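Local coordinates for initiator protein NS1 (Human bocavirus, PDB 4KW3) that probably nicks one strand of the viral replication origin to start rolling-circle replication, this chain being its N-terminal origin-recognition and nickase domain, at residues A[26-34]-A[108-116]; A[6-14]-A[260-268]. One frame throughout, in Å; residues are numbered along the deposited sequence.

Contact 1 (A[26-34]-A[108-116]); sequences QWKEKEWLL and ELGEKNLHC
Trp27 lays its indole against Leu114 and Leu109. CB of Leu114 sits over the six-membered ring of Trp27, 3.6 Å from its centroid and 14° off the normal, a CH-pi contact. The opposite face is backed by CG of the next residue, Lys28. At the far end of the indole, CH2 of Trp27 meets CB of Leu109 at 3.9 Å. The ring reaches the hairpin because CG of Trp27 stands between the backbone N and the carbonyl carbon (chi1 76°). Farther along, Leu34 and Leu114 reach toward each other tip to tip, with Leu34 CD1 3.6 Å from Leu114 CD2.

The polar edge follows the turn of the hairpin. NE1 of Trp27 donates to the backbone O of Lys112 at 2.9 Å, with an N-H...O angle of 151°. That oxygen lies near the ring plane, so the bond helps fix the rotation of the indole. Lys28 bends at chi3 and chi4, and its NZ bonds to the backbone O of Gly110 at 3.3 Å. Lys28 CD passes 3.4 Å from the backbone O of Glu111. Lys28 NZ is also held by Ser221 OG, its stronger polar partner. Glu31 turns its carboxylate to His35, Ser220 and Ser221.

Residues 110-113 join strands 101-109 and 114-122, an antiparallel pair in the central sheet of this Rep-type nuclease domain. Glu108 and His115 are predicted metal ligands, and His115 opens the RCR-2 motif. Trp27 thus packs on the hairpin end next to the probable metal site. Leu114 also pairs through its backbone with Phe22, just past strand 15-21. Residues 26-34 lead into helix 31-38, and Glu31 and Leu34 touch Phe74 of helix 74-94, while Leu33 packs on helix 160-177.

Contact 2 (A[6-14]-A[260-268]); sequences PVIRAFSQP and YHATLDNEV
Val7 rests on one side of the helix that holds Tyr260, Thr263, Leu264 and Val268. Val7 CB lies 4.1 Å from CG2 of Thr263. From there the two methyls part. Val7 CG2 stands over the centre of the Tyr260 ring, 3.7 Å from the centroid and only 4° off the normal, a CH-pi contact. The same methyl also touches CG2 of Thr263. Val7 CG1 turns to the next turns of the helix and meets CD2 of Leu264 at 3.4 Å and CG2 of Val268 at 3.8 Å.

Residues 6-9 pass over helix 257-268 as an irregular arm, and the chain then leads on to strand 15-21. The helix is the last of this nuclease-domain chain, and it widens into a pi-type turn at 264-268. The contact lies at the surface, and the side chain of Leu264 is about 11 Å from that of Tyr211, the predicted nicking tyrosine.

Next along the arm, the backbone N of Ile8 donates to OH of Tyr260 at 3.0 Å, with an N-H...O angle of 153°. CG of Tyr260 is anti to the backbone N (chi1 -161°), and this sends the phenol out to the arm. Ile8 and Tyr260 both also touch Ile247 of strand 241-247. Arg9 lays one face of its guanidinium over CG2 of Val268, with Arg9 NH1 3.7 Å away. Arg9 NH2 stays 4.2 Å from OE1 of Glu267, too far for a salt bridge.

How the contacts relate
The modelled chain starts at Pro6 and goes straight into contact 2, whose partner helix lies close to the C terminus. Contact 2 therefore closes a loop of almost the whole chain. After strand 15-21, the chain reaches residues 26-34, the first half of contact 1. It then runs through mostly helical residues to the hairpin at 108-116, where contact 1 closes. This smaller loop lies wholly within the larger one, and the two do not cross. Contact 1 ties the segment leading into helix 31-38 to the hairpin between strands 101-109 and 114-122. Contact 2 ties the N-terminal arm to helix 257-268. Their centres are about 30 Å apart, on opposite sides of the chain's centre.

Contact 1 (A[26-34]-A[108-116])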
ATOM      1  N   GLN A  26      10.787  10.899  -9.155  1.00 62.88           N
ATOM      2  CA  GLN A  26      11.638  11.631  -8.206  1.00 64.26           C
ATOM      3  C   GLN A  26      11.150  11.551  -6.756  1.00 60.85           C
ATOM      4  O   GLN A  26      11.593  12.332  -5.921  1.00 61.28           O
ATOM      5  CB  GLN A  26      11.756  13.111  -8.603  1.00 71.90           C
ATOM      6  CG  GLN A  26      12.316  13.380 -10.000  1.00 83.34           C
ATOM      7  CD  GLN A  26      11.292  13.159 -11.119  1.00 92.88           C
ATOM      8  OE1 GLN A  26      10.104  12.928 -10.868  1.00 92.70           O
ATOM      9  NE2 GLN A  26      11.761  13.215 -12.360  1.00 95.96           N
ATOM     10  N   TRP A  27      10.241  10.623  -6.457  1.00 50.10           N
ATOM     11  CA  TRP A  27       9.648  10.531  -5.111  1.00 45.45           C
ATOM     12  C   TRP A  27      10.651  10.296  -3.950  1.00 57.91           C
ATOM     13  O   TRP A  27      10.459  10.853  -2.875  1.00 57.43           O
ATOM     14  CB  TRP A  27       8.536   9.461  -5.074  1.00 42.45           C
ATOM     15  CG  TRP A  27       9.072   8.076  -5.049  1.00 45.46           C
ATOM     16  CD1 TRP A  27       9.420   7.305  -6.125  1.00 38.68           C
ATOM     17  CD2 TRP A  27       9.361   7.296  -3.881  1.00 48.34           C
ATOM     18  NE1 TRP A  27       9.909   6.082  -5.689  1.00 40.86           N
ATOM     19  CE2 TRP A  27       9.875   6.054  -4.320  1.00 45.43           C
ATOM     20  CE3 TRP A  27       9.233   7.529  -2.510  1.00 49.04           C
ATOM     21  CZ2 TRP A  27      10.259   5.049  -3.437  1.00 51.04           C
ATOM     22  CZ3 TRP A  27       9.615   6.527  -1.634  1.00 53.74           C
ATOM     23  CH2 TRP A  27      10.122   5.301  -2.103  1.00 54.90           C
ATOM     24  N   LYS A  28      11.698   9.483  -4.130  1.00 58.27           N
ATOM     25  CA  LYS A  28      12.691   9.349  -3.047  1.00 61.56           C
ATOM     26  C   LYS A  28      13.447  10.669  -2.837  1.00 66.32           C
ATOM     27  O   LYS A  28      13.589  11.154  -1.715  1.00 66.34           O
ATOM     28  CB  LYS A  28      13.693   8.218  -3.290  1.00 48.39           C
ATOM     29  CG  LYS A  28      13.077   6.874  -3.573  1.00 57.65           C
ATOM     30  CD  LYS A  28      14.123   5.768  -3.651  1.00 61.50           C
ATOM     31  CE  LYS A  28      14.680   5.415  -2.281  1.00 77.67           C
ATOM     32  NZ  LYS A  28      13.633   4.900  -1.321  1.00 84.09           N
ATOM     33  N   GLU A  29      13.922  11.244  -3.932  1.00 66.90           N
ATOM     34  CA  GLU A  29      14.721  12.454  -3.880  1.00 67.56           C
ATOM     35  C   GLU A  29      13.949  13.619  -3.289  1.00 63.10           C
ATOM     36  O   GLU A  29      14.530  14.492  -2.676  1.00 70.00           O
ATOM     37  CB  GLU A  29      15.169  12.807  -5.290  1.00 87.59           C
ATOM     38  CG  GLU A  29      16.018  11.720  -5.932  1.00107.69           C
ATOM     39  CD  GLU A  29      16.296  11.996  -7.397  1.00126.31           C
ATOM     40  OE1 GLU A  29      15.582  12.835  -7.995  1.00127.43           O
ATOM     41  OE2 GLU A  29      17.234  11.380  -7.948  1.00134.68           O
ATOM     42  N   LYS A  30      12.635  13.629  -3.478  1.00 67.43           N
ATOM     43  CA  LYS A  30      11.809  14.770  -3.093  1.00 64.01           C
ATOM     44  C   LYS A  30      10.605  14.346  -2.246  1.00 62.49           C
ATOM     45  O   LYS A  30       9.486  14.830  -2.448  1.00 54.46           O
ATOM     46  CB  LYS A  30      11.341  15.507  -4.351  1.00 69.76           C
ATOM     47  CG  LYS A  30      12.486  16.065  -5.180  1.00 72.02           C
ATOM     48  CD  LYS A  30      11.988  16.835  -6.387  1.00 79.80           C
ATOM     49  CE  LYS A  30      13.061  17.774  -6.919  1.00 78.40           C
ATOM     50  NZ  LYS A  30      13.473  18.749  -5.867  1.00 79.87           N
ATOM     51  N   GLU A  31      10.843  13.464  -1.279  1.00 65.75           N
ATOM     52  CA  GLU A  31       9.755  12.820  -0.533  1.00 59.20           C
ATOM     53  C   GLU A  31       8.910  13.775   0.328  1.00 57.57           C
ATOM     54  O   GLU A  31       7.707  13.538   0.547  1.00 50.66           O
ATOM     55  CB  GLU A  31      10.302  11.651   0.294  1.00 50.52           C
ATOM     56  CG  GLU A  31       9.244  10.817   0.998  1.00 54.32           C
ATOM     57  CD  GLU A  31       9.838   9.889   2.051  1.00 62.24           C
ATOM     58  OE1 GLU A  31       9.752  10.242   3.253  1.00 54.98           O
ATOM     59  OE2 GLU A  31      10.421   8.838   1.681  1.00 58.87           O
ATOM     60  N   TRP A  32       9.531  14.847   0.818  1.00 56.92           N
ATOM     61  CA  TRP A  32       8.819  15.838   1.646  1.00 53.43           C
ATOM     62  C   TRP A  32       7.606  16.441   0.916  1.00 57.51           C
ATOM     63  O   TRP A  32       6.615  16.793   1.550  1.00 62.56           O
ATOM     64  CB  TRP A  32       9.763  16.941   2.131  1.00 54.35           C
ATOM     65  CG  TRP A  32      10.335  17.722   1.010  1.00 63.60           C
ATOM     66  CD1 TRP A  32       9.776  18.812   0.392  1.00 63.31           C
ATOM     67  CD2 TRP A  32      11.572  17.464   0.341  1.00 67.91           C
ATOM     68  NE1 TRP A  32      10.595  19.244  -0.622  1.00 69.46           N
ATOM     69  CE2 TRP A  32      11.705  18.437  -0.677  1.00 70.86           C
ATOM     70  CE3 TRP A  32      12.582  16.507   0.501  1.00 67.60           C
ATOM     71  CZ2 TRP A  32      12.811  18.481  -1.533  1.00 64.61           C
ATOM     72  CZ3 TRP A  32      13.676  16.552  -0.346  1.00 71.31           C
ATOM     73  CH2 TRP A  32      13.783  17.536  -1.352  1.00 67.30           C
ATOM     74  N   LEU A  33       7.683  16.553  -0.411  1.00 51.80           N
ATOM     75  CA  LEU A  33       6.513  16.925  -1.211  1.00 53.87           C
ATOM     76  C   LEU A  33       5.338  15.961  -0.972  1.00 57.88           C
ATOM     77  O   LEU A  33       4.182  16.400  -0.831  1.00 52.09           O
ATOM     78  CB  LEU A  33       6.865  16.954  -2.701  1.00 58.69           C
ATOM     79  CG  LEU A  33       8.000  17.877  -3.157  1.00 64.47           C
ATOM     80  CD1 LEU A  33       8.274  17.674  -4.643  1.00 66.49           C
ATOM     81  CD2 LEU A  33       7.677  19.333  -2.853  1.00 42.08           C
ATOM     82  N   LEU A  34       5.629  14.653  -0.903  1.00 47.52           N
ATOM     83  CA  LEU A  34       4.556  13.694  -0.662  1.00 48.40           C
ATOM     84  C   LEU A  34       4.044  13.806   0.764  1.00 52.02           C
ATOM     85  O   LEU A  34       2.844  13.620   0.999  1.00 50.10           O
ATOM     86  CB  LEU A  34       4.948  12.237  -0.988  1.00 47.48           C
ATOM     87  CG  LEU A  34       5.237  11.942  -2.459  1.00 53.22           C
ATOM     88  CD1 LEU A  34       5.457  10.464  -2.688  1.00 54.27           C
ATOM     89  CD2 LEU A  34       4.145  12.490  -3.380  1.00 52.44           C
ATOM     90  N   GLU A 108       4.560   0.092   0.167  1.00 45.52           N
ATOM     91  CA  GLU A 108       5.963  -0.196   0.393  1.00 41.12           C
ATOM     92  C   GLU A 108       6.835   0.874  -0.241  1.00 44.76           C
ATOM     93  O   GLU A 108       6.653   1.223  -1.397  1.00 47.93           O
ATOM     94  CB  GLU A 108       6.329  -1.568  -0.169  1.00 38.86           C
ATOM     95  CG  GLU A 108       7.826  -1.793  -0.438  1.00 55.12           C
ATOM     96  CD  GLU A 108       8.129  -3.197  -0.982  1.00 76.33           C
ATOM     97  OE1 GLU A 108       7.199  -4.031  -1.047  1.00 86.13           O
ATOM     98  OE2 GLU A 108       9.294  -3.469  -1.352  1.00 83.13           O
ATOM     99  N   LEU A 109       7.787   1.383   0.526  1.00 48.57           N
ATOM    100  CA  LEU A 109       8.783   2.292  -0.006  1.00 41.72           C
ATOM    101  C   LEU A 109       9.901   1.433  -0.546  1.00 47.59           C
ATOM    102  O   LEU A 109      10.805   1.051   0.197  1.00 50.33           O
ATOM    103  CB  LEU A 109       9.322   3.173   1.116  1.00 38.06           C
ATOM    104  CG  LEU A 109       8.466   4.383   1.505  1.00 46.59           C
ATOM    105  CD1 LEU A 109       7.034   4.040   1.827  1.00 31.07           C
ATOM    106  CD2 LEU A 109       9.076   5.055   2.677  1.00 39.37           C
ATOM    107  N   GLY A 110       9.869   1.152  -1.842  1.00 48.24           N
ATOM    108  CA  GLY A 110      10.850   0.263  -2.428  1.00 50.64           C
ATOM    109  C   GLY A 110      12.208   0.900  -2.695  1.00 54.57           C
ATOM    110  O   GLY A 110      12.394   2.110  -2.546  1.00 53.87           O
ATOM    111  N   GLU A 111      13.161   0.070  -3.106  1.00 63.42           N
ATOM    112  CA  GLU A 111      14.483   0.545  -3.474  1.00 68.83           C
ATOM    113  C   GLU A 111      14.307   1.564  -4.597  1.00 65.69           C
ATOM    114  O   GLU A 111      14.908   2.642  -4.573  1.00 57.60           O
ATOM    115  CB  GLU A 111      15.337  -0.632  -3.938  1.00 83.22           C
ATOM    116  CG  GLU A 111      16.683  -0.255  -4.509  1.00101.21           C
ATOM    117  CD  GLU A 111      17.638   0.247  -3.440  1.00111.24           C
ATOM    118  OE1 GLU A 111      17.435  -0.097  -2.254  1.00109.35           O
ATOM    119  OE2 GLU A 111      18.599   0.970  -3.785  1.00116.90           O
ATOM    120  N   LYS A 112      13.425   1.234  -5.544  1.00 59.01           N
ATOM    121  CA  LYS A 112      13.165   2.082  -6.699  1.00 53.77           C
ATOM    122  C   LYS A 112      11.758   2.675  -6.628  1.00 56.39           C
ATOM    123  O   LYS A 112      11.578   3.894  -6.734  1.00 54.93           O
ATOM    124  CB  LYS A 112      13.355   1.286  -7.999  1.00 65.00           C
ATOM    125  CG  LYS A 112      12.822   1.968  -9.264  1.00 78.61           C
ATOM    126  CD  LYS A 112      12.887   1.034 -10.488  1.00 91.53           C
ATOM    127  CE  LYS A 112      11.975   1.494 -11.637  1.00 92.89           C
ATOM    128  NZ  LYS A 112      11.157   0.364 -12.226  1.00 94.17           N
ATOM    129  N   ASN A 113      10.758   1.830  -6.403  1.00 54.77           N
ATOM    130  CA  ASN A 113       9.372   2.302  -6.500  1.00 43.09           C
ATOM    131  C   ASN A 113       8.595   2.410  -5.223  1.00 37.11           C
ATOM    132  O   ASN A 113       8.736   1.599  -4.316  1.00 48.51           O
ATOM    133  CB  ASN A 113       8.589   1.453  -7.494  1.00 41.83           C
ATOM    134  CG  ASN A 113       9.239   1.437  -8.855  1.00 49.51           C
ATOM    135  OD1 ASN A 113       9.738   2.463  -9.329  1.00 55.41           O
ATOM    136  ND2 ASN A 113       9.330   0.259  -9.447  1.00 50.91           N
ATOM    137  N   LEU A 114       7.761   3.436  -5.177  1.00 38.72           N
ATOM    138  CA  LEU A 114       6.752   3.570  -4.143  1.00 36.61           C
ATOM    139  C   LEU A 114       5.498   2.814  -4.607  1.00 37.96           C
ATOM    140  O   LEU A 114       4.754   3.287  -5.467  1.00 37.60           O
ATOM    141  CB  LEU A 114       6.439   5.057  -3.923  1.00 32.40           C
ATOM    142  CG  LEU A 114       5.269   5.378  -2.994  1.00 42.87           C
ATOM    143  CD1 LEU A 114       5.541   4.795  -1.619  1.00 43.71           C
ATOM    144  CD2 LEU A 114       5.033   6.894  -2.895  1.00 46.39           C
ATOM    145  N   HIS A 115       5.254   1.633  -4.056  1.00 45.35           N
ATOM    146  CA  HIS A 115       4.135   0.862  -4.575  1.00 44.96           C
ATOM    147  C   HIS A 115       3.143   0.327  -3.553  1.00 46.03           C
ATOM    148  O   HIS A 115       3.403   0.298  -2.365  1.00 46.21           O
ATOM    149  CB  HIS A 115       4.613  -0.243  -5.537  1.00 50.01           C
ATOM    150  CG  HIS A 115       5.650  -1.148  -4.973  1.00 58.71           C
ATOM    151  ND1 HIS A 115       6.757  -1.535  -5.696  1.00 76.98           N
ATOM    152  CD2 HIS A 115       5.733  -1.784  -3.783  1.00 70.42           C
ATOM    153  CE1 HIS A 115       7.502  -2.336  -4.954  1.00 84.18           C
ATOM    154  NE2 HIS A 115       6.899  -2.512  -3.791  1.00 73.61           N
ATOM    155  N   CYS A 116       1.983  -0.078  -4.043  1.00 44.14           N
ATOM    156  CA  CYS A 116       1.047  -0.820  -3.230  1.00 44.70           C
ATOM    157  C   CYS A 116       0.769  -2.170  -3.876  1.00 44.42           C
ATOM    158  O   CYS A 116       0.606  -2.262  -5.100  1.00 49.12           O
ATOM    159  CB  CYS A 116      -0.261  -0.067  -3.123  1.00 48.44           C
ATOM    160  SG  CYS A 116      -0.152   1.349  -2.095  1.00 54.28           S
TER

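Contact 2 (A[6-14]-A[260-268])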
ATOM      1  N   PRO A   6      -7.408 -10.379  15.781  1.00 93.48           N
ATOM      2  CA  PRO A   6      -8.395 -11.036  14.924  1.00 83.41           C
ATOM      3  C   PRO A   6      -7.754 -11.468  13.597  1.00 73.31           C
ATOM      4  O   PRO A   6      -7.851 -10.766  12.585  1.00 79.04           O
ATOM      5  CB  PRO A   6      -9.411  -9.915  14.674  1.00 85.36           C
ATOM      6  CG  PRO A   6      -8.576  -8.603  14.775  1.00 90.86           C
ATOM      7  CD  PRO A   6      -7.220  -8.971  15.382  1.00 95.49           C
ATOM      8  N   VAL A   7      -7.080 -12.607  13.601  1.00 52.53           N
ATOM      9  CA  VAL A   7      -6.443 -13.117  12.387  1.00 47.23           C
ATOM     10  C   VAL A   7      -7.450 -13.506  11.266  1.00 49.58           C
ATOM     11  O   VAL A   7      -8.422 -14.205  11.509  1.00 54.56           O
ATOM     12  CB  VAL A   7      -5.512 -14.288  12.776  1.00 53.12           C
ATOM     13  CG1 VAL A   7      -5.601 -15.436  11.823  1.00 46.36           C
ATOM     14  CG2 VAL A   7      -4.074 -13.798  12.952  1.00 62.28           C
ATOM     15  N   ILE A   8      -7.205 -13.054  10.041  1.00 41.13           N
ATOM     16  CA  ILE A   8      -8.079 -13.363   8.909  1.00 45.78           C
ATOM     17  C   ILE A   8      -7.984 -14.854   8.579  1.00 50.61           C
ATOM     18  O   ILE A   8      -6.893 -15.426   8.593  1.00 44.41           O
ATOM     19  CB  ILE A   8      -7.743 -12.498   7.660  1.00 41.32           C
ATOM     20  CG1 ILE A   8      -8.726 -12.770   6.531  1.00 42.42           C
ATOM     21  CG2 ILE A   8      -6.292 -12.726   7.167  1.00 35.85           C
ATOM     22  CD1 ILE A   8      -8.507 -11.862   5.298  1.00 44.61           C
ATOM     23  N   ARG A   9      -9.127 -15.497   8.330  1.00 56.86           N
ATOM     24  CA  ARG A   9      -9.150 -16.956   8.180  1.00 50.74           C
ATOM     25  C   ARG A   9      -9.719 -17.407   6.858  1.00 53.80           C
ATOM     26  O   ARG A   9      -9.637 -18.587   6.502  1.00 59.18           O
ATOM     27  CB  ARG A   9      -9.929 -17.601   9.321  1.00 45.07           C
ATOM     28  CG  ARG A   9      -9.204 -17.576  10.639  1.00 40.23           C
ATOM     29  CD  ARG A   9     -10.091 -17.989  11.812  1.00 36.33           C
ATOM     30  NE  ARG A   9      -9.299 -17.923  13.044  1.00 55.31           N
ATOM     31  CZ  ARG A   9      -8.454 -18.873  13.444  1.00 52.36           C
ATOM     32  NH1 ARG A   9      -8.306 -19.987  12.732  1.00 42.48           N
ATOM     33  NH2 ARG A   9      -7.766 -18.717  14.563  1.00 51.83           N
ATOM     34  N   ALA A  10     -10.260 -16.450   6.114  1.00 49.57           N
ATOM     35  CA  ALA A  10     -10.940 -16.751   4.871  1.00 41.21           C
ATOM     36  C   ALA A  10     -10.789 -15.629   3.846  1.00 47.07           C
ATOM     37  O   ALA A  10     -10.786 -14.446   4.201  1.00 45.92           O
ATOM     38  CB  ALA A  10     -12.407 -17.010   5.162  1.00 35.63           C
ATOM     39  N   PHE A  11     -10.724 -15.993   2.569  1.00 39.98           N
ATOM     40  CA  PHE A  11     -10.560 -14.986   1.526  1.00 44.31           C
ATOM     41  C   PHE A  11     -11.364 -15.316   0.267  1.00 46.32           C
ATOM     42  O   PHE A  11     -11.084 -16.307  -0.391  1.00 47.90           O
ATOM     43  CB  PHE A  11      -9.075 -14.808   1.160  1.00 37.56           C
ATOM     44  CG  PHE A  11      -8.761 -13.461   0.559  1.00 44.74           C
ATOM     45  CD1 PHE A  11      -9.082 -13.182  -0.770  1.00 37.72           C
ATOM     46  CD2 PHE A  11      -8.156 -12.461   1.333  1.00 46.14           C
ATOM     47  CE1 PHE A  11      -8.819 -11.937  -1.323  1.00 36.56           C
ATOM     48  CE2 PHE A  11      -7.863 -11.220   0.785  1.00 38.83           C
ATOM     49  CZ  PHE A  11      -8.206 -10.953  -0.554  1.00 41.30           C
ATOM     50  N   SER A  12     -12.330 -14.454  -0.070  1.00 45.76           N
ATOM     51  CA  SER A  12     -13.228 -14.649  -1.219  1.00 48.31           C
ATOM     52  C   SER A  12     -12.533 -14.927  -2.542  1.00 50.47           C
ATOM     53  O   SER A  12     -11.609 -14.209  -2.935  1.00 47.52           O
ATOM     54  CB  SER A  12     -14.119 -13.421  -1.398  1.00 52.48           C
ATOM     55  OG  SER A  12     -15.071 -13.340  -0.358  1.00 59.45           O
ATOM     56  N   GLN A  13     -13.014 -15.943  -3.251  1.00 48.31           N
ATOM     57  CA  GLN A  13     -12.464 -16.291  -4.560  1.00 45.07           C
ATOM     58  C   GLN A  13     -13.453 -15.901  -5.682  1.00 49.60           C
ATOM     59  O   GLN A  13     -14.642 -15.707  -5.422  1.00 45.39           O
ATOM     60  CB  GLN A  13     -12.095 -17.782  -4.597  1.00 49.74           C
ATOM     61  CG  GLN A  13     -10.954 -18.189  -3.663  1.00 53.36           C
ATOM     62  CD  GLN A  13      -9.702 -18.595  -4.409  1.00 69.06           C
ATOM     63  OE1 GLN A  13      -9.146 -17.828  -5.209  1.00 78.54           O
ATOM     64  NE2 GLN A  13      -9.255 -19.824  -4.166  1.00 72.83           N
ATOM     65  N   PRO A  14     -12.955 -15.707  -6.918  1.00 58.19           N
ATOM     66  CA  PRO A  14     -11.544 -15.758  -7.314  1.00 52.36           C
ATOM     67  C   PRO A  14     -10.819 -14.507  -6.809  1.00 52.49           C
ATOM     68  O   PRO A  14     -11.454 -13.448  -6.660  1.00 55.99           O
ATOM     69  CB  PRO A  14     -11.618 -15.761  -8.843  1.00 47.50           C
ATOM     70  CG  PRO A  14     -12.845 -14.966  -9.149  1.00 44.01           C
ATOM     71  CD  PRO A  14     -13.825 -15.292  -8.039  1.00 56.00           C
ATOM     72  N   TYR A 260       0.920 -11.828  14.424  1.00 44.31           N
ATOM     73  CA  TYR A 260      -0.110 -12.076  13.400  1.00 43.21           C
ATOM     74  C   TYR A 260       0.383 -13.111  12.401  1.00 41.14           C
ATOM     75  O   TYR A 260      -0.309 -14.089  12.129  1.00 45.22           O
ATOM     76  CB  TYR A 260      -0.453 -10.778  12.680  1.00 31.32           C
ATOM     77  CG  TYR A 260      -1.764 -10.784  11.956  1.00 39.23           C
ATOM     78  CD1 TYR A 260      -1.878 -11.342  10.683  1.00 33.55           C
ATOM     79  CD2 TYR A 260      -2.881 -10.162  12.507  1.00 38.88           C
ATOM     80  CE1 TYR A 260      -3.079 -11.308   9.993  1.00 30.55           C
ATOM     81  CE2 TYR A 260      -4.075 -10.133  11.841  1.00 37.29           C
ATOM     82  CZ  TYR A 260      -4.178 -10.711  10.578  1.00 43.19           C
ATOM     83  OH  TYR A 260      -5.386 -10.670   9.914  1.00 52.34           O
ATOM     84  N   HIS A 261       1.599 -12.908  11.890  1.00 41.19           N
ATOM     85  CA  HIS A 261       2.242 -13.878  11.002  1.00 44.20           C
ATOM     86  C   HIS A 261       2.409 -15.271  11.614  1.00 51.23           C
ATOM     87  O   HIS A 261       2.169 -16.285  10.951  1.00 51.50           O
ATOM     88  CB  HIS A 261       3.601 -13.359  10.592  1.00 32.61           C
ATOM     89  CG  HIS A 261       4.390 -14.323   9.771  1.00 35.79           C
ATOM     90  ND1 HIS A 261       5.238 -15.257  10.331  1.00 36.62           N
ATOM     91  CD2 HIS A 261       4.460 -14.505   8.433  1.00 41.33           C
ATOM     92  CE1 HIS A 261       5.801 -15.967   9.373  1.00 33.45           C
ATOM     93  NE2 HIS A 261       5.344 -15.534   8.211  1.00 44.24           N
ATOM     94  N   ALA A 262       2.826 -15.299  12.878  1.00 50.75           N
ATOM     95  CA  ALA A 262       3.056 -16.539  13.611  1.00 49.81           C
ATOM     96  C   ALA A 262       1.757 -17.334  13.727  1.00 45.46           C
ATOM     97  O   ALA A 262       1.739 -18.539  13.517  1.00 47.52           O
ATOM     98  CB  ALA A 262       3.608 -16.234  14.991  1.00 31.67           C
ATOM     99  N   THR A 263       0.668 -16.647  14.069  1.00 34.95           N
ATOM    100  CA  THR A 263      -0.628 -17.288  14.160  1.00 38.59           C
ATOM    101  C   THR A 263      -1.059 -17.885  12.814  1.00 53.59           C
ATOM    102  O   THR A 263      -1.479 -19.037  12.760  1.00 62.36           O
ATOM    103  CB  THR A 263      -1.695 -16.306  14.660  1.00 44.95           C
ATOM    104  OG1 THR A 263      -1.335 -15.837  15.966  1.00 54.32           O
ATOM    105  CG2 THR A 263      -3.055 -16.973  14.715  1.00 40.08           C
ATOM    106  N   LEU A 264      -0.946 -17.115  11.727  1.00 46.86           N
ATOM    107  CA  LEU A 264      -1.219 -17.661  10.395  1.00 47.42           C
ATOM    108  C   LEU A 264      -0.345 -18.867  10.073  1.00 45.49           C
ATOM    109  O   LEU A 264      -0.816 -19.862   9.536  1.00 40.63           O
ATOM    110  CB  LEU A 264      -1.060 -16.607   9.296  1.00 38.09           C
ATOM    111  CG  LEU A 264      -2.106 -15.502   9.266  1.00 40.93           C
ATOM    112  CD1 LEU A 264      -1.836 -14.551   8.102  1.00 43.82           C
ATOM    113  CD2 LEU A 264      -3.501 -16.095   9.190  1.00 46.50           C
ATOM    114  N   ASP A 265       0.934 -18.776  10.408  1.00 42.41           N
ATOM    115  CA  ASP A 265       1.879 -19.812  10.023  1.00 47.80           C
ATOM    116  C   ASP A 265       1.714 -21.098  10.840  1.00 51.32           C
ATOM    117  O   ASP A 265       1.998 -22.188  10.357  1.00 58.07           O
ATOM    118  CB  ASP A 265       3.309 -19.283  10.119  1.00 42.77           C
ATOM    119  CG  ASP A 265       4.271 -20.043   9.240  1.00 49.47           C
ATOM    120  OD1 ASP A 265       3.838 -20.540   8.170  1.00 56.30           O
ATOM    121  OD2 ASP A 265       5.463 -20.132   9.611  1.00 55.42           O
ATOM    122  N   ASN A 266       1.224 -20.975  12.063  1.00 52.24           N
ATOM    123  CA  ASN A 266       1.092 -22.136  12.939  1.00 56.42           C
ATOM    124  C   ASN A 266      -0.294 -22.784  13.048  1.00 61.52           C
ATOM    125  O   ASN A 266      -0.393 -24.001  13.054  1.00 71.09           O
ATOM    126  CB  ASN A 266       1.658 -21.829  14.332  1.00 53.60           C
ATOM    127  CG  ASN A 266       3.107 -21.347  14.280  1.00 64.41           C
ATOM    128  OD1 ASN A 266       3.420 -20.236  14.714  1.00 76.35           O
ATOM    129  ND2 ASN A 266       3.995 -22.184  13.753  1.00 65.20           N
ATOM    130  N   GLU A 267      -1.350 -21.976  13.129  1.00 54.04           N
ATOM    131  CA  GLU A 267      -2.697 -22.478  13.386  1.00 51.15           C
ATOM    132  C   GLU A 267      -3.576 -22.467  12.152  1.00 61.68           C
ATOM    133  O   GLU A 267      -4.395 -23.362  11.946  1.00 77.84           O
ATOM    134  CB  GLU A 267      -3.374 -21.615  14.435  1.00 48.30           C
ATOM    135  CG  GLU A 267      -2.458 -21.286  15.580  1.00 71.43           C
ATOM    136  CD  GLU A 267      -3.144 -20.462  16.636  1.00 94.98           C
ATOM    137  OE1 GLU A 267      -4.364 -20.193  16.470  1.00101.06           O
ATOM    138  OE2 GLU A 267      -2.452 -20.074  17.609  1.00 97.80           O
ATOM    139  N   VAL A 268      -3.436 -21.434  11.343  1.00 50.24           N
ATOM    140  CA  VAL A 268      -4.389 -21.232  10.268  1.00 55.71           C
ATOM    141  C   VAL A 268      -3.970 -21.859   8.938  1.00 51.05           C
ATOM    142  O   VAL A 268      -4.658 -22.714   8.409  1.00 49.72           O
ATOM    143  CB  VAL A 268      -4.654 -19.762  10.064  1.00 49.92           C
ATOM    144  CG1 VAL A 268      -5.779 -19.588   9.037  1.00 45.80           C
ATOM    145  CG2 VAL A 268      -5.003 -19.130  11.404  1.00 41.20           C
TER